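Local coordinates for amino acid ABC transporter, periplasmic amino acid-binding protein, putative (Streptococcus pneumoniae, PDB 4I62) that binds L-arginine between the two lobes of a type II periplasmic binding protein fold, probably to deliver it to an ABC transporter for uptake, at residues Asp48-Pro51 against Phe52-Lys56; Glu199-Ala202 against Lys203-Glu207. One frame throughout, in Å; residues are numbered along the deposited sequence. Where two conformers were deposited one is given.

In the fold
Interaction 1 (residues 48-56) is the bulged turn after strand 40-45 that leads into strand 54-58 and supplies Phe49 and Glu53 to the arginine pocket; interaction 2 (residues 199-207) is most of helix 199-208, which follows directly on the pocket residue Glu198. Their centres lie about 11 Å apart and the two pack together on the side of the ligand covered by the Phe49 ring. CG2 of Val201 sits 3.6 Å from CZ of Phe49 and 3.5 Å from O of Ala50, while CG of Pro200 is 3.8 Å from CE2 of Phe52. Val201, its side chain about 7 Å from the bound arginine, thus stands behind the first-shell Phe49, and Glu198 OE1 is itself hydrogen-bonded to the arginine.

Interaction 1. Residues Asp48-Pro51 against Phe52-Lys56; sequences DFAP and FEYQK. With ARG (arginine), chain B.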
ATOM      1  N   ASP A  48       2.315  -2.501   7.196  1.00 10.72           N
ATOM      2  CA  ASP A  48       1.254  -3.447   7.450  0.50 10.90           C
ATOM      3  C   ASP A  48       0.551  -3.703   6.101  1.00  9.47           C
ATOM      4  O   ASP A  48      -0.663  -3.500   6.041  1.00 11.24           O
ATOM      5  CB  ASP A  48       0.293  -2.779   8.428  0.50 13.53           C
ATOM      6  CG  ASP A  48      -0.749  -3.727   8.986  0.50 13.76           C
ATOM      7  OD1 ASP A  48      -0.696  -4.936   8.676  0.50 18.84           O
ATOM      8  OD2 ASP A  48      -1.612  -3.256   9.751  0.50 16.35           O
ATOM      9  N   PHE A  49       1.305  -4.070   5.063  1.00  8.89           N
ATOM     10  CA  PHE A  49       0.831  -3.998   3.686  1.00  8.26           C
ATOM     11  C   PHE A  49       1.670  -4.937   2.806  1.00  9.02           C
ATOM     12  O   PHE A  49       2.203  -4.535   1.767  1.00  8.68           O
ATOM     13  CB  PHE A  49       0.881  -2.526   3.209  1.00  8.70           C
ATOM     14  CG  PHE A  49      -0.050  -2.191   2.078  1.00  7.99           C
ATOM     15  CD1 PHE A  49      -1.408  -2.191   2.280  1.00  8.40           C
ATOM     16  CD2 PHE A  49       0.429  -1.843   0.814  1.00  8.21           C
ATOM     17  CE1 PHE A  49      -2.278  -1.834   1.249  1.00  8.51           C
ATOM     18  CE2 PHE A  49      -0.418  -1.485  -0.204  1.00  8.96           C
ATOM     19  CZ  PHE A  49      -1.790  -1.480   0.000  1.00  8.90           C
ATOM     20  N   ALA A  50       1.774  -6.210   3.217  1.00  8.94           N
ATOM     21  CA  ALA A  50       2.517  -7.179   2.421  1.00  9.04           C
ATOM     22  C   ALA A  50       1.829  -7.326   1.059  1.00  8.76           C
ATOM     23  O   ALA A  50       0.590  -7.381   0.993  1.00  9.44           O
ATOM     24  CB  ALA A  50       2.570  -8.529   3.120  1.00 11.14           C
ATOM     25  N   PRO A  51       2.598  -7.459  -0.025  1.00  8.95           N
ATOM     26  CA  PRO A  51       4.056  -7.694  -0.084  1.00  9.35           C
ATOM     27  C   PRO A  51       4.915  -6.418  -0.092  1.00  8.77           C
ATOM     28  O   PRO A  51       6.154  -6.511  -0.082  1.00  9.61           O
ATOM     29  CB  PRO A  51       4.220  -8.438  -1.437  1.00 11.15           C
ATOM     30  CG  PRO A  51       3.116  -7.848  -2.279  1.00 11.14           C
ATOM     31  CD  PRO A  51       1.956  -7.710  -1.335  1.00 10.02           C
ATOM     32  N   PHE A  52       4.276  -5.257  -0.149  1.00  8.09           N
ATOM     33  CA  PHE A  52       4.991  -3.989  -0.373  1.00  8.16           C
ATOM     34  C   PHE A  52       5.821  -3.565   0.837  1.00  7.56           C
ATOM     35  O   PHE A  52       7.023  -3.240   0.711  1.00  7.91           O
ATOM     36  CB  PHE A  52       3.991  -2.924  -0.830  1.00  7.94           C
ATOM     37  CG  PHE A  52       3.320  -3.323  -2.105  1.00  8.12           C
ATOM     38  CD1 PHE A  52       4.003  -3.201  -3.313  1.00  9.79           C
ATOM     39  CD2 PHE A  52       2.076  -3.958  -2.091  1.00  9.57           C
ATOM     40  CE1 PHE A  52       3.445  -3.662  -4.487  1.00 12.58           C
ATOM     41  CE2 PHE A  52       1.529  -4.434  -3.274  1.00 11.67           C
ATOM     42  CZ  PHE A  52       2.212  -4.287  -4.462  1.00 12.92           C
ATOM     43  N   GLU A  53       5.211  -3.558   2.025  1.00  7.87           N
ATOM     44  CA  GLU A  53       5.947  -3.314   3.279  1.00  8.43           C
ATOM     45  C   GLU A  53       5.212  -4.022   4.407  1.00  8.25           C
ATOM     46  O   GLU A  53       3.984  -3.911   4.510  1.00  8.97           O
ATOM     47  CB  GLU A  53       6.114  -1.823   3.582  1.00  8.69           C
ATOM     48  CG  GLU A  53       4.832  -0.998   3.465  1.00  8.96           C
ATOM     49  CD  GLU A  53       4.548  -0.513   2.065  1.00  8.14           C
ATOM     50  OE1 GLU A  53       5.584  -0.296   1.353  1.00  8.70           O
ATOM     51  OE2 GLU A  53       3.370  -0.301   1.665  1.00  8.38           O
ATOM     52  N   TYR A  54       5.959  -4.703   5.264  1.00  8.76           N
ATOM     53  CA  TYR A  54       5.344  -5.452   6.348  1.00  8.93           C
ATOM     54  C   TYR A  54       6.419  -5.727   7.382  1.00  9.81           C
ATOM     55  O   TYR A  54       7.616  -5.511   7.161  1.00 10.15           O
ATOM     56  CB  TYR A  54       4.685  -6.740   5.823  1.00 10.19           C
ATOM     57  CG  TYR A  54       5.607  -7.729   5.114  1.00 10.05           C
ATOM     58  CD1 TYR A  54       5.930  -7.541   3.764  1.00 10.75           C
ATOM     59  CD2 TYR A  54       6.120  -8.860   5.772  1.00 12.41           C
ATOM     60  CE1 TYR A  54       6.710  -8.441   3.091  1.00 12.15           C
ATOM     61  CE2 TYR A  54       6.938  -9.751   5.098  1.00 12.07           C
ATOM     62  CZ  TYR A  54       7.224  -9.541   3.767  1.00 12.41           C
ATOM     63  OH  TYR A  54       8.027 -10.420   3.070  1.00 14.84           O
ATOM     64  N   GLN A  55       5.970  -6.206   8.537  1.00 11.41           N
ATOM     65  CA  GLN A  55       6.872  -6.606   9.609  0.53 11.36           C
ATOM     66  C   GLN A  55       7.069  -8.102   9.575  1.00 12.17           C
ATOM     67  O   GLN A  55       6.090  -8.875   9.566  1.00 14.41           O
ATOM     68  CB  GLN A  55       6.341  -6.189  10.979  0.53 15.62           C
ATOM     69  CG  GLN A  55       6.231  -4.691  11.188  0.53 19.37           C
ATOM     70  CD  GLN A  55       5.838  -4.350  12.609  0.53 22.02           C
ATOM     71  OE1 GLN A  55       6.664  -4.402  13.520  0.53 27.68           O
ATOM     72  NE2 GLN A  55       4.573  -4.019  12.810  0.53 23.27           N
ATOM     73  N   LYS A  56       8.325  -8.519   9.584  1.00 12.64           N
ATOM     74  CA  LYS A  56       8.658  -9.930   9.575  1.00 14.45           C
ATOM     75  C   LYS A  56       9.511 -10.200  10.797  1.00 13.61           C
ATOM     76  O   LYS A  56      10.455  -9.453  11.063  1.00 12.96           O
ATOM     77  CB  LYS A  56       9.457 -10.241   8.299  1.00 15.04           C
ATOM     78  CG  LYS A  56       9.813 -11.695   8.117  1.00 17.31           C
ATOM     79  CD  LYS A  56      10.502 -11.900   6.763  1.00 19.37           C
ATOM     80  CE  LYS A  56      11.025 -13.328   6.584  1.00 21.92           C
ATOM     81  NZ  LYS A  56       9.915 -14.324   6.763  1.00 22.03           N
TER
HETATM   82  N   ARG B 301      -3.134   2.173  -2.350  1.00  7.22           N
HETATM   83  CA  ARG B 301      -3.949   2.768  -1.259  1.00  7.21           C
HETATM   84  C   ARG B 301      -3.769   4.283  -1.191  1.00  6.85           C
HETATM   85  O   ARG B 301      -2.771   4.804  -1.729  1.00  7.83           O
HETATM   86  CB  ARG B 301      -3.670   2.086   0.067  1.00  7.22           C
HETATM   87  CG  ARG B 301      -2.190   2.097   0.459  1.00  7.27           C
HETATM   88  CD  ARG B 301      -1.981   1.674   1.898  1.00  6.76           C
HETATM   89  NE  ARG B 301      -0.574   1.404   2.135  1.00  7.20           N
HETATM   90  CZ  ARG B 301      -0.054   1.046   3.291  1.00  6.86           C
HETATM   91  NH1 ARG B 301       1.254   0.838   3.390  1.00  7.89           N
HETATM   92  NH2 ARG B 301      -0.839   0.903   4.357  1.00  7.69           N
HETATM   93  OXT ARG B 301      -4.643   4.938  -0.532  1.00  7.84           O
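Phe49 and Glu53 meet the bound arginine from a classic beta bulge, in which Phe52 and Glu53 both face Phe49. The guanidinium group lies over one face of the Phe49 ring, NE standing 3.4 Å above the plane at its centre, an arrangement suited to a cation-pi contact. Glu53 takes a second part of the same group: OE2 accepts a hydrogen bond from arginine NH1 (3.0 Å). Its CG sits between backbone N and carbonyl carbon (chi1 49°) and the chain bends at chi2, which lays the carboxylate alongside the Phe49 ring with the planes 2° apart. Phe49 and Glu53 form an antiparallel hydrogen-bonded pair, joined by Phe49 N to Glu53 O (2.7 Å) and Glu53 N to Phe49 O (3.2 Å); the second donor stands above the carbonyl plane. Phe52 N adds a weak bond to Phe49 O. Farther out, the turn contains a cis peptide bond before Pro51, and Phe52 meets Tyr126 and Tyr227 edge-to-face. Away from the ligand, Ala50 CB touches Tyr54 CD1 at 3.6 Å, and Pro51 O lies at the edge of the Tyr54 ring. Pro51 CG makes a CH-pi contact over the Phe52 face, 4.2 Å from the centroid and 22° off the normal.

Interaction 2. Residues Glu199-Ala202 against Lys203-Glu207; sequences EPVA and KGFVE
Glu199 meets Lys203 one helical turn on, through both backbone and side chain. Lys203 N gives its hydrogen to Glu199 O over 2.9 Å in a nearly straight bond (165°), while the two side chains reach across each other on the more exposed side. With CG opposite the backbone N (chi1 -176°) and the rest of the chain extended, Glu199 carries OE2 to 3.3 Å from Lys203 NZ, a salt bridge whose hydrogen bond is weak. The aliphatic part of the lysine takes part too, its CE lying 3.8 Å from Glu199 CG. Pro200, whose ring packs on Pro51 and Phe52, contributes its carbonyl: Pro200 O accepts from Gly204 N at 3.0 Å. Val201, buried against Phe49, repeats the pattern with Phe205. Val201 O receives Phe205 N at 3.1 Å, and CG1 of the valine packs at 3.8 Å against CE2 of the phenylalanine, the two side chains running alongside each other. The Phe205 ring also meets Phe197. Ala202 closes the series: its O takes the hydrogen of Val206 N, and Val206 CG2 rests 3.5 Å from the same oxygen. Ala202 and Val206 both touch Ile214. Four successive i to i+4 bonds, an ion pair on the more exposed side and an apolar pair facing the 48-51 loop make this an amphipathic alpha-helix, laid against strands 126-135 and 212-214 of the mixed sheet in this type II periplasmic binding protein fold.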
ATOM      1  N   GLU A 199      -5.754  -6.202  -4.633  1.00  9.39           N
ATOM      2  CA  GLU A 199      -5.654  -7.638  -4.808  1.00 10.54           C
ATOM      3  C   GLU A 199      -4.425  -8.305  -4.151  1.00  9.78           C
ATOM      4  O   GLU A 199      -4.593  -9.298  -3.442  1.00 10.50           O
ATOM      5  CB  GLU A 199      -5.754  -7.999  -6.296  1.00 11.59           C
ATOM      6  CG  GLU A 199      -5.749  -9.504  -6.531  1.00 13.76           C
ATOM      7  CD  GLU A 199      -6.091  -9.898  -7.965  1.00 15.85           C
ATOM      8  OE1 GLU A 199      -6.018  -9.041  -8.876  1.00 19.47           O
ATOM      9  OE2 GLU A 199      -6.357 -11.103  -8.218  1.00 18.20           O
ATOM     10  N   PRO A 200      -3.204  -7.806  -4.386  1.00 10.09           N
ATOM     11  CA  PRO A 200      -2.042  -8.533  -3.829  1.00 10.35           C
ATOM     12  C   PRO A 200      -2.037  -8.518  -2.304  1.00  9.89           C
ATOM     13  O   PRO A 200      -1.615  -9.468  -1.660  1.00 10.42           O
ATOM     14  CB  PRO A 200      -0.830  -7.749  -4.385  1.00 12.36           C
ATOM     15  CG  PRO A 200      -1.374  -6.410  -4.756  1.00 13.62           C
ATOM     16  CD  PRO A 200      -2.783  -6.672  -5.230  1.00 11.55           C
ATOM     17  N   VAL A 201      -2.527  -7.429  -1.732  1.00  9.75           N
ATOM     18  CA  VAL A 201      -2.599  -7.276  -0.283  1.00  9.01           C
ATOM     19  C   VAL A 201      -3.697  -8.185   0.296  1.00  8.37           C
ATOM     20  O   VAL A 201      -3.489  -8.883   1.292  1.00  9.53           O
ATOM     21  CB  VAL A 201      -2.786  -5.787   0.084  1.00  8.83           C
ATOM     22  CG1 VAL A 201      -3.020  -5.610   1.574  1.00  9.73           C
ATOM     23  CG2 VAL A 201      -1.542  -5.025  -0.360  1.00 10.72           C
ATOM     24  N   ALA A 202      -4.846  -8.231  -0.367  1.00  8.74           N
ATOM     25  CA  ALA A 202      -5.888  -9.162   0.022  1.00  8.83           C
ATOM     26  C   ALA A 202      -5.384 -10.599  -0.007  1.00  9.25           C
ATOM     27  O   ALA A 202      -5.607 -11.368   0.935  1.00  9.69           O
ATOM     28  CB  ALA A 202      -7.123  -8.978  -0.861  1.00  9.78           C
ATOM     29  N   LYS A 203      -4.704 -10.944  -1.086  1.00  9.03           N
ATOM     30  CA  LYS A 203      -4.161 -12.313  -1.213  1.00 11.73           C
ATOM     31  C   LYS A 203      -3.157 -12.638  -0.112  1.00 10.21           C
ATOM     32  O   LYS A 203      -3.163 -13.757   0.423  1.00 11.45           O
ATOM     33  CB  LYS A 203      -3.502 -12.535  -2.576  1.00 13.08           C
ATOM     34  CG  LYS A 203      -4.465 -12.647  -3.744  1.00 16.17           C
ATOM     35  CD  LYS A 203      -3.675 -12.647  -5.060  1.00 20.72           C
ATOM     36  CE  LYS A 203      -4.498 -13.067  -6.268  1.00 25.21           C
ATOM     37  NZ  LYS A 203      -3.732 -12.953  -7.555  1.00 29.68           N
ATOM     38  N   GLY A 204      -2.331 -11.652   0.240  1.00 10.22           N
ATOM     39  CA  GLY A 204      -1.353 -11.866   1.300  1.00 11.02           C
ATOM     40  C   GLY A 204      -2.036 -12.183   2.622  1.00 11.16           C
ATOM     41  O   GLY A 204      -1.613 -13.080   3.358  1.00 12.44           O
ATOM     42  N   PHE A 205      -3.099 -11.451   2.939  1.00 10.13           N
ATOM     43  CA  PHE A 205      -3.821 -11.746   4.174  1.00 10.50           C
ATOM     44  C   PHE A 205      -4.499 -13.125   4.129  1.00 10.74           C
ATOM     45  O   PHE A 205      -4.488 -13.856   5.115  1.00 12.54           O
ATOM     46  CB  PHE A 205      -4.833 -10.637   4.517  1.00 10.25           C
ATOM     47  CG  PHE A 205      -4.206  -9.391   5.076  1.00 10.34           C
ATOM     48  CD1 PHE A 205      -3.484  -9.449   6.263  1.00 11.16           C
ATOM     49  CD2 PHE A 205      -4.375  -8.165   4.478  1.00 12.01           C
ATOM     50  CE1 PHE A 205      -2.901  -8.295   6.806  1.00 12.74           C
ATOM     51  CE2 PHE A 205      -3.793  -7.015   5.018  1.00 13.61           C
ATOM     52  CZ  PHE A 205      -3.068  -7.096   6.192  1.00 13.07           C
ATOM     53  N   VAL A 206      -5.090 -13.514   2.991  1.00 10.85           N
ATOM     54  CA  VAL A 206      -5.680 -14.841   2.897  1.00 11.77           C
ATOM     55  C   VAL A 206      -4.618 -15.926   3.120  1.00 13.86           C
ATOM     56  O   VAL A 206      -4.913 -16.929   3.780  1.00 14.07           O
ATOM     57  CB  VAL A 206      -6.401 -15.039   1.547  1.00 12.29           C
ATOM     58  CG1 VAL A 206      -6.824 -16.482   1.360  1.00 14.05           C
ATOM     59  CG2 VAL A 206      -7.607 -14.140   1.469  1.00 11.89           C
ATOM     60  N   GLU A 207      -3.401 -15.738   2.598  1.00 12.97           N
ATOM     61  CA  GLU A 207      -2.346 -16.751   2.781  1.00 14.84           C
ATOM     62  C   GLU A 207      -2.119 -17.107   4.240  1.00 13.90           C
ATOM     63  O   GLU A 207      -1.791 -18.260   4.577  1.00 17.32           O
ATOM     64  CB  GLU A 207      -0.995 -16.286   2.214  1.00 16.43           C
ATOM     65  CG  GLU A 207      -0.924 -16.159   0.697  1.00 18.91           C
ATOM     66  CD  GLU A 207      -0.659 -17.481   0.009  1.00 22.08           C
ATOM     67  OE1 GLU A 207      -0.531 -18.514   0.714  1.00 24.17           O
ATOM     68  OE2 GLU A 207      -0.554 -17.482  -1.238  1.00 22.83           O
TER